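Long-range contacts in cytokinin riboside 5'-monophosphate phosphoribohydrolase (Corynebacterium glutamicum, PDB 5WQ3), which belongs to the LOG-like proteins of the SLOG clan, built on a Rossmann-like fold with a parallel beta sheet between helices: residues C[129-134]-C[150-155]; C[100-105]-C[123-128]; C[197-202]-C[230-235]. All blocks are in the same frame, centred on the assembly; numbering follows the deposited sequence.

All three contacts reach one parallel sheet, with strand order 4-3-2-1-5-6-7. Contact 2 is the buried one, pairing strands 102-105 and 126-131 almost wholly through backbone bonds and apolar side chains; contacts 1 and 3 are partly buried. Contact 1 takes up strand 126-131 where contact 2 leaves it: Leu129 N lies 2.9 Å from Thr105 O, a probable hydrogen bond, and the strand's end and the residue after it meet Arg155 of helix 152-162 and Arg150 just before it. Contact 3 pairs strands 196-199 and 230-232 at the far edge, its centre about 27 Å from that of contact 1. It has a parallel ladder of the same kind but adds a carboxylate at a helix start.

Contact 1 of 3, residues C[129-134]-C[150-155]; sequences LGIELP and RYFFAR
Leu129, near the end of strand 126-131, offers its carbonyl to Arg155 in the first turn of helix 152-162. The guanidinium takes that one oxygen side-on with two nitrogens: Arg155 NE lies 2.9 Å from Leu129 O, above the carbonyl plane, while Arg155 NH2, 3.2 Å from the same O, lies within it. Both bonds run close to the guanidinium plane, which fixes the rotation of the group. The arginine chain starts with CG anti to the backbone N (chi1 -174°) and bends at chi2 and chi3, bringing its flat end alongside the strand. Gly130 follows, its carbonyl carbon near Arg155 NE.

Ile131 covers one guanidinium face, its CB 3.7 Å from Arg155 CZ and centred over the group. Its CG1-CD1 branch runs to the helix start, while CG2 stays by the guanidinium: CD1 sits 3.7 Å from Phe152 N and meets the edge of the Phe152 ring, 3.9 Å from ring atom CD1. One isoleucine thus packs against both the arginine's flat end and the first residue of the helix.

Glu132, just past the strand, makes a salt bridge to Arg150, OE2 to NH1 at 3.1 Å. One nitrogen, NH1, makes the bond, and the planes stand 74° apart, with the oxygen tilted from the guanidinium plane. Arg150 CG, meanwhile, lies 3.4 Å above the Tyr151 ring, over its centre. Arg150 has a second carboxylate partner: its NH2 makes a salt bridge with Glu223 of the second subunit, placing this end of the contact at a subunit boundary.

Tyr151 is the N-cap residue of helix 152-162, and Glu56 accepts from the backbone N of both Arg150 and Tyr151. The whole is a strand-to-helix junction at the C-terminal ends of parallel strands, as in Rossmann-like folds.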
# COMPACT_ATOMS: atom_id res chain seq x y z
N LEU C 129 -55.78 -3.44 19.14
CA LEU C 129 -56.02 -2.44 18.10
C LEU C 129 -54.81 -1.57 18.13
O LEU C 129 -54.69 -0.69 18.97
CB LEU C 129 -57.28 -1.64 18.35
CG LEU C 129 -58.58 -2.38 18.74
CD1 LEU C 129 -59.72 -1.39 18.89
CD2 LEU C 129 -58.99 -3.46 17.77
N GLY C 130 -53.84 -1.91 17.26
CA GLY C 130 -52.58 -1.23 17.27
C GLY C 130 -52.56 0.09 16.54
O GLY C 130 -53.39 0.37 15.65
N ILE C 131 -51.54 0.87 16.86
CA ILE C 131 -51.24 2.08 16.16
C ILE C 131 -49.90 1.90 15.45
O ILE C 131 -48.95 1.43 16.04
CB ILE C 131 -51.21 3.24 17.15
CG1 ILE C 131 -51.03 4.55 16.44
CG2 ILE C 131 -50.09 3.04 18.13
CD1 ILE C 131 -52.26 4.96 15.70
N GLU C 132 -49.84 2.21 14.17
CA GLU C 132 -48.63 1.97 13.42
C GLU C 132 -47.61 2.98 13.82
O GLU C 132 -47.84 4.14 13.73
CB GLU C 132 -48.86 1.89 11.93
CG GLU C 132 -48.71 3.17 11.20
CD GLU C 132 -49.01 3.02 9.71
OE1 GLU C 132 -49.49 1.95 9.30
OE2 GLU C 132 -48.76 3.96 8.98
N LEU C 133 -46.49 2.50 14.32
CA LEU C 133 -45.45 3.37 14.75
C LEU C 133 -44.07 2.94 14.29
O LEU C 133 -43.76 1.76 14.22
CB LEU C 133 -45.45 3.51 16.25
CG LEU C 133 -46.31 4.59 16.83
CD1 LEU C 133 -45.83 4.97 18.20
CD2 LEU C 133 -46.45 5.81 15.97
N PRO C 134 -43.22 4.01 14.00
CA PRO C 134 -41.84 3.59 13.69
C PRO C 134 -41.24 2.61 14.68
O PRO C 134 -41.20 2.86 15.87
CB PRO C 134 -41.05 4.89 13.75
CG PRO C 134 -41.88 5.85 14.46
CD PRO C 134 -43.21 5.54 13.90
N ARG C 150 -53.30 3.26 11.12
CA ARG C 150 -52.48 4.43 10.89
C ARG C 150 -52.95 5.70 11.67
O ARG C 150 -52.14 6.52 12.05
CB ARG C 150 -52.50 4.66 9.35
CG ARG C 150 -52.32 6.08 8.89
CD ARG C 150 -50.89 6.44 9.07
NE ARG C 150 -50.46 7.58 8.28
CZ ARG C 150 -49.17 7.82 8.06
NH1 ARG C 150 -48.27 6.98 8.56
NH2 ARG C 150 -48.80 8.88 7.34
N TYR C 151 -54.26 5.89 11.83
CA TYR C 151 -54.80 7.13 12.31
C TYR C 151 -55.23 6.96 13.75
O TYR C 151 -56.16 6.21 14.05
CB TYR C 151 -55.99 7.50 11.43
CG TYR C 151 -55.51 7.84 10.03
CD1 TYR C 151 -54.78 9.02 9.77
CD2 TYR C 151 -55.76 6.99 8.98
CE1 TYR C 151 -54.36 9.33 8.48
CE2 TYR C 151 -55.29 7.28 7.71
CZ TYR C 151 -54.61 8.44 7.46
OH TYR C 151 -54.18 8.69 6.16
N PHE C 152 -54.54 7.65 14.65
CA PHE C 152 -54.84 7.65 16.09
C PHE C 152 -56.33 7.87 16.36
O PHE C 152 -56.94 7.19 17.16
CB PHE C 152 -53.99 8.78 16.69
CG PHE C 152 -53.60 8.59 18.09
CD1 PHE C 152 -52.62 7.66 18.44
CD2 PHE C 152 -54.15 9.40 19.10
CE1 PHE C 152 -52.25 7.48 19.77
CE2 PHE C 152 -53.77 9.25 20.43
CZ PHE C 152 -52.83 8.28 20.77
N PHE C 153 -56.95 8.75 15.60
CA PHE C 153 -58.34 9.10 15.84
C PHE C 153 -59.32 8.01 15.47
O PHE C 153 -60.33 7.86 16.13
CB PHE C 153 -58.75 10.44 15.21
CG PHE C 153 -58.42 10.57 13.76
CD1 PHE C 153 -57.15 11.03 13.37
CD2 PHE C 153 -59.33 10.22 12.79
CE1 PHE C 153 -56.84 11.16 12.03
CE2 PHE C 153 -59.01 10.32 11.45
CZ PHE C 153 -57.77 10.81 11.07
N ALA C 154 -59.02 7.22 14.43
CA ALA C 154 -59.82 6.06 14.16
C ALA C 154 -59.70 4.99 15.20
O ALA C 154 -60.69 4.36 15.59
CB ALA C 154 -59.47 5.46 12.84
N ARG C 155 -58.49 4.70 15.58
CA ARG C 155 -58.27 3.73 16.61
C ARG C 155 -59.05 4.11 17.90
O ARG C 155 -59.67 3.23 18.51
CB ARG C 155 -56.83 3.65 16.89
CG ARG C 155 -56.50 2.58 17.83
CD ARG C 155 -55.39 3.19 18.63
NE ARG C 155 -54.49 2.20 19.09
CZ ARG C 155 -53.51 2.48 19.91
NH1 ARG C 155 -53.32 3.70 20.36
NH2 ARG C 155 -52.76 1.52 20.30

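Contact 2 of 3, residues C[100-105]-C[123-128]; sequences DYAVVT and NGLSVG
A single water bridges the two segments just before their strands pair: it donates to Tyr101 O and accepts from Leu125 N, each at 2.8 Å, where no direct bond joins the backbones. Beyond it lies a beta-alpha-beta unit, strand 102-105, helix 113-121 and strand 126-131, whose strands run parallel side by side in the Rossmann-like sheet. Each segment enters after a Schellman motif that ends a helix, with Asp100 and Asn123 as the residues of positive phi.

Three backbone bonds make the ladder: Val103 N to Leu125 O, Val127 N to Val103 O, and Thr105 N to Val127 O. Between them the Val104 CA hydrogen points at Val127 O and the Ser126 CA hydrogen at Val103 O, so these carbonyls meet a CA-H as well as an N-H.

On one sheet face Val104 and Val127 lie side by side, pointing the same way. Both have CG1 anti to the backbone N (chi1 -176° and -175°); with the same rotamer in register, Val104 CG2 comes to 4.0 Å from Val127 CB. At the start of the strands Ala102 CB touches Leu125 CB at 3.9 Å, while Met67 of a nearby loop touches Ala102 and Val127.

The other face carries Val103, Ser126 and Thr105 and lies under helix 113-121. Its Asn116 ties both strands to the helix: ND2 donates to Ser126 OG and to Val127 O, and OD1 is hydrogen-bonded to Thr105 OG1. That hydroxyl, set between the backbone N and the carbonyl carbon (chi1 63°), also accepts from Gly107 N and lies 3.5 Å from Val127 O.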
# COMPACT_ATOMS: atom_id res chain seq x y z
N ASP C 100 -66.88 -13.21 31.59
CA ASP C 100 -67.39 -13.24 30.23
C ASP C 100 -67.18 -11.95 29.42
O ASP C 100 -67.97 -11.66 28.52
CB ASP C 100 -68.85 -13.67 30.21
CG ASP C 100 -69.07 -14.97 31.01
OD1 ASP C 100 -68.23 -15.90 30.84
OD2 ASP C 100 -70.00 -15.00 31.86
N TYR C 101 -66.10 -11.22 29.69
CA TYR C 101 -65.74 -10.03 28.84
C TYR C 101 -64.61 -10.36 27.87
O TYR C 101 -63.70 -11.06 28.20
CB TYR C 101 -65.34 -8.82 29.71
CG TYR C 101 -66.52 -8.21 30.42
CD1 TYR C 101 -67.33 -7.30 29.78
CD2 TYR C 101 -66.81 -8.53 31.74
CE1 TYR C 101 -68.40 -6.71 30.41
CE2 TYR C 101 -67.86 -8.00 32.39
CZ TYR C 101 -68.68 -7.11 31.73
OH TYR C 101 -69.72 -6.54 32.39
N ALA C 102 -64.71 -9.89 26.66
CA ALA C 102 -63.52 -9.71 25.81
C ALA C 102 -62.63 -8.62 26.38
O ALA C 102 -63.13 -7.72 27.03
CB ALA C 102 -63.92 -9.34 24.37
N VAL C 103 -61.32 -8.72 26.18
CA VAL C 103 -60.36 -7.78 26.69
C VAL C 103 -59.69 -7.17 25.48
O VAL C 103 -59.12 -7.91 24.65
CB VAL C 103 -59.35 -8.49 27.56
CG1 VAL C 103 -58.16 -7.61 27.89
CG2 VAL C 103 -60.05 -9.02 28.81
N VAL C 104 -59.83 -5.86 25.35
CA VAL C 104 -59.32 -5.07 24.25
C VAL C 104 -58.20 -4.17 24.75
O VAL C 104 -58.38 -3.47 25.78
CB VAL C 104 -60.40 -4.16 23.70
CG1 VAL C 104 -59.95 -3.38 22.47
CG2 VAL C 104 -61.62 -4.98 23.39
N THR C 105 -57.06 -4.17 24.02
CA THR C 105 -55.95 -3.26 24.35
C THR C 105 -55.45 -2.54 23.12
O THR C 105 -55.79 -2.92 22.01
CB THR C 105 -54.75 -4.01 24.87
OG1 THR C 105 -54.25 -4.89 23.83
CG2 THR C 105 -55.09 -4.76 26.08
N ASN C 123 -58.35 -18.70 27.60
CA ASN C 123 -59.33 -19.03 26.55
C ASN C 123 -60.41 -18.04 26.34
O ASN C 123 -61.51 -18.44 25.93
CB ASN C 123 -60.06 -20.36 26.85
CG ASN C 123 -59.11 -21.48 27.13
OD1 ASN C 123 -59.05 -22.04 28.26
ND2 ASN C 123 -58.33 -21.80 26.12
N GLY C 124 -60.16 -16.75 26.64
CA GLY C 124 -61.11 -15.70 26.32
C GLY C 124 -60.72 -14.97 25.03
O GLY C 124 -59.70 -15.26 24.42
N LEU C 125 -61.52 -14.00 24.63
CA LEU C 125 -61.20 -13.21 23.43
C LEU C 125 -60.28 -12.03 23.78
O LEU C 125 -60.69 -11.12 24.53
CB LEU C 125 -62.47 -12.65 22.80
CG LEU C 125 -62.29 -11.86 21.50
CD1 LEU C 125 -61.55 -12.63 20.43
CD2 LEU C 125 -63.66 -11.48 21.01
N SER C 126 -59.07 -12.08 23.22
CA SER C 126 -58.09 -11.04 23.38
C SER C 126 -57.89 -10.23 22.10
O SER C 126 -57.48 -10.74 21.04
CB SER C 126 -56.78 -11.66 23.77
OG SER C 126 -55.75 -10.74 23.57
N VAL C 127 -58.15 -8.95 22.21
CA VAL C 127 -58.19 -8.05 21.05
C VAL C 127 -57.11 -7.02 21.22
O VAL C 127 -56.90 -6.54 22.32
CB VAL C 127 -59.53 -7.30 20.94
CG1 VAL C 127 -59.59 -6.46 19.66
CG2 VAL C 127 -60.69 -8.26 21.06
N GLY C 128 -56.46 -6.68 20.09
CA GLY C 128 -55.41 -5.65 20.02
C GLY C 128 -55.64 -4.72 18.84
O GLY C 128 -55.68 -5.15 17.63
O HOH W 1 -63.53 -13.32 26.49

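Contact 3 of 3, residues C[197-202]-C[230-235]; sequences VLIGTE and LVTDDL. With PGE (triethylene glycol), chain M.
Strands 197-199 and 230-232 run parallel, their axes 4.7 Å apart and 16° askew, joined by backbone bonds from Leu198 N to Leu230 O, Thr232 N to Leu198 O and Gly200 N to Thr232 O. The side chains alternate across the sheet. On one face Val197 and Leu230 lie side by side, Val197 CG1 4.1 Å from Leu230 CD2, with Phe241 of helix 235-246 against both and Ala238 against Val197. Further along, Ile199 and Leu235 cross at about a right angle, Ile199 CD1 touching Leu235 CD2 at 3.9 Å. On the other face the side chains of Leu198 and Val231 cross at a slant, CD1 of the first against CG2 of the second, and Val208 of helix 201-216 packs on both.

Strand 230-232 is one of the two outer strands of the sheet within this chain, and helix 201-216 belongs to the crossover that links it to strand 196-199, in the manner of a Rossmann-like sheet. Where the inner strand ends, Gly200 is the N-cap residue of that helix and turns through positive phi, a shape suited to glycine.

Asp233, just past the edge strand, brings a carboxylate to the start of helix 201-216. Its OD1 accepts from Thr201 N at 3.0 Å, and Asp233 OD2 accepts a hydrogen bond from Thr201 OG1 at 2.6 Å. Both oxygens are met on the syn side, with the donors roughly 30° out of the carboxylate plane. Thr201 OG1 gets there by standing between the backbone N and the carbonyl carbon (chi1 45°). A water accepts from Glu202 N and donates to Asp233 OD2. The helix start would probably favour the negative charge of Asp233. Thr232 forms an ST turn, its OG1 accepting from Asp234 N while also bonding to Gln237 OE1. Triethylene glycol, probably from the crystallisation liquor, makes a weak bond from O4 to Val231 O and another bond to Gln237 NE2.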
# COMPACT_ATOMS: atom_id res chain seq x y z
N VAL C 197 -62.36 2.46 35.67
CA VAL C 197 -61.64 2.01 36.87
C VAL C 197 -60.17 2.31 36.76
O VAL C 197 -59.58 2.12 35.66
CB VAL C 197 -61.75 0.49 37.07
CG1 VAL C 197 -61.08 0.09 38.39
CG2 VAL C 197 -63.20 0.08 37.06
N LEU C 198 -59.57 2.83 37.86
CA LEU C 198 -58.12 3.05 37.89
C LEU C 198 -57.52 2.03 38.87
O LEU C 198 -57.99 1.94 39.99
CB LEU C 198 -57.72 4.53 38.27
CG LEU C 198 -58.50 5.74 37.62
CD1 LEU C 198 -58.01 7.06 38.11
CD2 LEU C 198 -58.44 5.76 36.10
N ILE C 199 -56.48 1.33 38.46
CA ILE C 199 -55.79 0.36 39.28
C ILE C 199 -54.46 0.88 39.77
O ILE C 199 -53.64 1.22 38.98
CB ILE C 199 -55.50 -0.92 38.50
CG1 ILE C 199 -56.76 -1.46 37.86
CG2 ILE C 199 -54.77 -1.92 39.36
CD1 ILE C 199 -57.75 -2.12 38.76
N GLY C 200 -54.25 0.89 41.08
CA GLY C 200 -53.03 1.39 41.65
C GLY C 200 -53.38 2.62 42.44
O GLY C 200 -53.44 3.72 41.92
N THR C 201 -53.61 2.44 43.72
CA THR C 201 -54.16 3.51 44.52
C THR C 201 -53.07 4.53 44.76
O THR C 201 -53.31 5.69 44.77
CB THR C 201 -54.68 3.04 45.88
OG1 THR C 201 -53.73 2.17 46.47
CG2 THR C 201 -56.01 2.41 45.77
N GLU C 202 -51.87 4.04 45.00
CA GLU C 202 -50.76 4.90 45.28
C GLU C 202 -50.34 5.64 44.03
O GLU C 202 -50.04 6.79 44.08
CB GLU C 202 -49.60 4.10 45.83
CG GLU C 202 -49.54 4.08 47.33
CD GLU C 202 -48.51 3.11 47.87
OE1 GLU C 202 -47.35 3.16 47.45
OE2 GLU C 202 -48.87 2.30 48.73
N LEU C 230 -63.90 4.20 39.97
CA LEU C 230 -63.36 3.46 41.08
C LEU C 230 -61.86 3.50 40.97
O LEU C 230 -61.31 3.31 39.89
CB LEU C 230 -63.81 2.02 41.00
CG LEU C 230 -63.15 1.06 41.95
CD1 LEU C 230 -63.38 1.43 43.42
CD2 LEU C 230 -63.65 -0.32 41.62
N VAL C 231 -61.19 3.77 42.09
CA VAL C 231 -59.75 3.60 42.22
C VAL C 231 -59.43 2.50 43.24
O VAL C 231 -59.81 2.64 44.38
CB VAL C 231 -59.06 4.93 42.71
CG1 VAL C 231 -57.55 4.79 42.68
CG2 VAL C 231 -59.50 6.16 41.92
N THR C 232 -58.72 1.43 42.87
CA THR C 232 -58.54 0.32 43.77
C THR C 232 -57.33 -0.47 43.41
O THR C 232 -56.82 -0.36 42.29
CB THR C 232 -59.77 -0.62 43.75
OG1 THR C 232 -59.56 -1.67 44.68
CG2 THR C 232 -59.95 -1.26 42.27
N ASP C 233 -56.84 -1.28 44.35
CA ASP C 233 -55.83 -2.30 44.07
C ASP C 233 -56.39 -3.70 43.97
O ASP C 233 -55.64 -4.66 43.74
CB ASP C 233 -54.78 -2.27 45.16
CG ASP C 233 -53.97 -1.01 45.13
OD1 ASP C 233 -53.63 -0.52 43.98
OD2 ASP C 233 -53.67 -0.46 46.20
N ASP C 234 -57.70 -3.84 44.24
CA ASP C 234 -58.30 -5.18 44.33
C ASP C 234 -58.94 -5.44 42.97
O ASP C 234 -59.90 -4.82 42.62
CB ASP C 234 -59.35 -5.18 45.41
CG ASP C 234 -59.95 -6.55 45.65
OD1 ASP C 234 -60.29 -7.26 44.70
OD2 ASP C 234 -60.12 -6.93 46.83
N LEU C 235 -58.38 -6.37 42.23
CA LEU C 235 -58.85 -6.68 40.89
C LEU C 235 -60.22 -7.34 40.89
O LEU C 235 -60.99 -7.15 39.95
CB LEU C 235 -57.86 -7.58 40.21
CG LEU C 235 -56.45 -7.03 40.12
CD1 LEU C 235 -55.50 -8.07 39.56
CD2 LEU C 235 -56.36 -5.74 39.31
O4 PGE M . -59.32 2.32 47.20
C6 PGE M . -60.32 1.33 47.01
C5 PGE M . -61.66 1.99 47.29
O3 PGE M . -62.69 1.00 47.26
O HOH W 2 -51.14 0.93 45.17